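Local coordinates for protein Snx21 (Mus musculus, PDB 4YMR) that binds phosphoinositide-rich endosomal membranes, with a PX domain outside this piece, and may act in intracellular trafficking, represented here by its domain-swapped PXB/TPR domain, at residues A[20-23]-A[29-32]; A[120-125]-A[129-134]. All blocks are in the same frame, centred on the assembly; numbering follows the deposited sequence.

Contact 1: A[20-23]-A[29-32]; sequences SLTC and EALA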
# COMPACT_ATOMS: atom_id res chain seq x y z
N SER A 20 3.38 -6.74 17.56
CA SER A 20 3.04 -7.69 18.62
C SER A 20 3.11 -7.02 19.98
O SER A 20 2.21 -7.19 20.81
CB SER A 20 3.92 -8.95 18.57
OG SER A 20 5.29 -8.66 18.76
N LEU A 21 4.17 -6.25 20.20
CA LEU A 21 4.34 -5.47 21.42
C LEU A 21 3.14 -4.56 21.71
O LEU A 21 2.70 -4.45 22.85
CB LEU A 21 5.63 -4.65 21.36
CG LEU A 21 6.94 -5.44 21.46
CD1 LEU A 21 8.15 -4.53 21.30
CD2 LEU A 21 7.01 -6.19 22.79
N THR A 22 2.61 -3.92 20.67
CA THR A 22 1.46 -3.02 20.78
C THR A 22 0.18 -3.79 21.10
O THR A 22 -0.68 -3.33 21.86
CB THR A 22 1.25 -2.20 19.47
OG1 THR A 22 2.44 -1.45 19.17
CG2 THR A 22 0.08 -1.24 19.59
N CYS A 23 0.05 -4.98 20.52
CA CYS A 23 -1.13 -5.80 20.75
C CYS A 23 -1.14 -6.41 22.15
O CYS A 23 -2.21 -6.62 22.71
CB CYS A 23 -1.30 -6.85 19.65
SG CYS A 23 -1.97 -6.12 18.15
N GLU A 29 7.78 0.12 24.99
CA GLU A 29 8.69 -0.74 24.22
C GLU A 29 8.39 -0.63 22.73
O GLU A 29 9.30 -0.50 21.91
CB GLU A 29 8.60 -2.21 24.68
CG GLU A 29 9.91 -3.01 24.55
CD GLU A 29 9.81 -4.44 25.10
OE1 GLU A 29 8.98 -4.70 26.01
OE2 GLU A 29 10.56 -5.31 24.61
N ALA A 30 7.10 -0.66 22.38
CA ALA A 30 6.66 -0.59 20.99
C ALA A 30 7.04 0.73 20.31
O ALA A 30 7.40 0.73 19.14
CB ALA A 30 5.15 -0.82 20.89
N LEU A 31 6.95 1.83 21.05
CA LEU A 31 7.12 3.17 20.47
C LEU A 31 8.45 3.35 19.74
O LEU A 31 8.48 3.79 18.59
CB LEU A 31 6.94 4.26 21.53
CG LEU A 31 7.10 5.71 21.05
CD1 LEU A 31 5.97 6.10 20.13
CD2 LEU A 31 7.21 6.67 22.24
N ALA A 32 9.55 3.02 20.41
CA ALA A 32 10.89 3.11 19.85
C ALA A 32 11.01 2.34 18.52
O ALA A 32 11.59 2.84 17.55
CB ALA A 32 11.93 2.63 20.86
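Leu21, Thr22, Glu29 and Ala30 form a close helix-to-helix contact beside the turn of an antiparallel alpha-helical hairpin, the building element of tetratricopeptide repeat folds. Residues 20-23 belong to helix 12-24 and residues 29-32 to helix 27-43, and the few intervening residues reverse the chain. It is a worked example of how a small residue lets two helices come close: the CA atoms of Leu21 and Ala30 lie 5.4 Å apart. Methyls and methylenes do much of the touching, and the polar atoms present only pack.

Leu21 has the largest share of the buried surface, 70 of 177 Å². With its CG beside the backbone N (chi1 -71°), its two methyls reach the Glu29 side chain and cross it at about a right angle. CD1 of Leu21 rests 4.0 Å from Glu29 CG. Both methyls lie against one face of the carboxylate, CD2 standing 4.1 Å from each of Glu29 OE1 and OE2. The acid therefore spends its aliphatic stem and a flat face on the leucine while lying at the exposed side of the contact, where a long, weak ion pair links Glu29 OE2 to Arg17 NH2.

The other half of the contact is buried and centred on Ala30. Its methyl faces the first helix and meets the CB of Leu21 at 3.9 Å, and Cys63 of helix 52-66 covers it further along with Thr22. Thr22 also packs on Leu138 of the second subunit. The threonine hydroxyl takes a hydrogen bond from Trp34 NE1 and is also hydrogen-bonded to the carbonyl of Ala18 one turn earlier, which satisfies this inward-lying polar atom and fixes its rotation. Held in that way, Thr22 OG1 presses on Ala30 CB at 3.3 Å, a van der Waals touch between a hydroxyl oxygen and a methyl.

Contact 2: A[120-125]-A[129-134]; sequences ALQEAG and TPPPSL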
# COMPACT_ATOMS: atom_id res chain seq x y z
N ALA A 120 -0.66 11.54 -18.30
CA ALA A 120 -1.20 12.54 -17.40
C ALA A 120 -0.45 12.44 -16.08
O ALA A 120 -0.23 13.45 -15.41
CB ALA A 120 -2.69 12.33 -17.18
N LEU A 121 -0.07 11.22 -15.73
CA LEU A 121 0.83 10.98 -14.60
C LEU A 121 2.22 11.56 -14.89
O LEU A 121 2.97 11.89 -13.97
CB LEU A 121 0.96 9.48 -14.33
CG LEU A 121 0.05 8.80 -13.31
CD1 LEU A 121 -1.40 9.01 -13.67
CD2 LEU A 121 0.37 7.32 -13.25
N GLN A 122 2.55 11.65 -16.17
CA GLN A 122 3.82 12.22 -16.60
C GLN A 122 3.74 13.75 -16.75
O GLN A 122 4.63 14.46 -16.30
CB GLN A 122 4.32 11.52 -17.89
CG GLN A 122 4.73 10.05 -17.71
CD GLN A 122 4.89 9.29 -19.04
OE1 GLN A 122 4.51 9.79 -20.10
NE2 GLN A 122 5.44 8.09 -18.97
N GLU A 123 2.65 14.24 -17.36
CA GLU A 123 2.41 15.67 -17.54
C GLU A 123 2.08 16.42 -16.25
O GLU A 123 1.85 17.63 -16.26
CB GLU A 123 1.27 15.91 -18.52
CG GLU A 123 1.70 16.03 -19.96
CD GLU A 123 0.91 17.09 -20.71
OE1 GLU A 123 -0.01 16.71 -21.47
OE2 GLU A 123 1.20 18.29 -20.52
N ALA A 124 2.03 15.68 -15.14
CA ALA A 124 1.73 16.26 -13.84
C ALA A 124 2.79 15.86 -12.83
O ALA A 124 2.72 16.22 -11.66
CB ALA A 124 0.34 15.81 -13.36
N GLY A 125 3.78 15.09 -13.29
CA GLY A 125 4.96 14.78 -12.49
C GLY A 125 4.95 13.53 -11.61
O GLY A 125 5.90 13.34 -10.86
N THR A 129 9.00 9.72 -17.30
CA THR A 129 8.94 9.21 -18.67
C THR A 129 10.11 8.20 -18.72
O THR A 129 11.02 8.28 -17.89
CB THR A 129 8.89 10.33 -19.74
OG1 THR A 129 7.75 11.15 -19.46
CG2 THR A 129 8.68 9.74 -21.13
N PRO A 130 10.11 7.28 -19.70
CA PRO A 130 9.97 5.87 -19.33
C PRO A 130 9.71 5.65 -17.82
O PRO A 130 10.58 5.89 -16.98
CB PRO A 130 11.27 5.25 -19.81
CG PRO A 130 11.59 6.03 -21.04
CD PRO A 130 11.15 7.45 -20.73
N PRO A 131 8.50 5.19 -17.49
CA PRO A 131 8.12 4.82 -16.11
C PRO A 131 8.91 3.59 -15.69
O PRO A 131 9.44 2.91 -16.55
CB PRO A 131 6.63 4.49 -16.24
CG PRO A 131 6.43 4.12 -17.69
CD PRO A 131 7.43 4.93 -18.46
N PRO A 132 8.99 3.31 -14.38
CA PRO A 132 9.63 2.07 -13.92
C PRO A 132 8.90 0.88 -14.50
O PRO A 132 7.75 1.01 -14.90
CB PRO A 132 9.41 2.11 -12.40
CG PRO A 132 9.23 3.53 -12.07
CD PRO A 132 8.50 4.13 -13.25
N SER A 133 9.54 -0.27 -14.56
CA SER A 133 8.87 -1.38 -15.20
C SER A 133 8.39 -2.38 -14.16
O SER A 133 8.81 -2.34 -13.00
CB SER A 133 9.75 -2.05 -16.25
OG SER A 133 10.71 -2.87 -15.64
N LEU A 134 7.51 -3.27 -14.61
CA LEU A 134 6.96 -4.33 -13.78
C LEU A 134 8.08 -5.19 -13.22
O LEU A 134 8.11 -5.50 -12.03
CB LEU A 134 5.98 -5.14 -14.63
CG LEU A 134 4.60 -5.43 -14.04
CD1 LEU A 134 4.06 -4.25 -13.29
CD2 LEU A 134 3.66 -5.84 -15.15
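Gln122 lays the flat face of its side-chain amide against the hydroxyl of Thr129, with OG1 of Thr129 standing almost directly over Gln122 CD at 3.4 Å. Because the hydroxyl approaches from above the amide and not at its edge, the pair makes a van der Waals overlap instead of a hydrogen bond, and Thr129 OG1 stays 3.6 Å from Gln122 OE1. The two side chains cross at about a right angle. The glutamine reaches across because its CG sits beside the backbone N (chi1 -68°) and the chain then runs extended, so that CB and CG also pass the same hydroxyl.

At the nitrogen end of the amide, NE2 approaches Thr129 CA at 3.7 Å and the ring carbon CD of Pro131 at 3.8 Å. A weak hydrogen bond from NE2 to the carbonyl of Ser128 gives the amide a polar hold just ahead of the threonine. The arrangement illustrates how one long side chain can lie along a returning loop, held by packing and one weak hydrogen bond.

The change of chain direction begins with a Schellman motif. Gly125, at positive phi (90°), is its C-prime residue: Leu126 N bonds to Leu121 O, and Gly125 N reaches Gln122 O at 3.2 Å, closing a type I turn. The returning loop, with three prolines in a row, is extended from Pro131 to Ser133.

The contact itself is a small one at the surface, between the end of helix 112-122 and the loop leading to helix 134-140. Ser133 caps that last helix through Glu136 N. Leu121 and Leu134 both pack onto helix 93-106, while Leu134 also meets Val62 of the second subunit.

Contacts 1 and 2 lie on opposite sides of the chain's centre, their own centres 38 Å apart and their nearest atoms about 30 Å apart, so neither touches the other. They follow in series: 20-23 with 29-32 closes before 120-125 with 129-134 opens. Each joins chain on the two sides of a reversal, but the first is a largely buried helix pair and the second a helix end against a surface loop. Both contacts adjoin the second subunit. Helix 134-140, which starts where contact 2 ends, supplies from that other copy Leu138 and Ile139 of the second subunit, which pack on Thr22 and Cys23 of contact 1, consistent with the domain-swapped dimer.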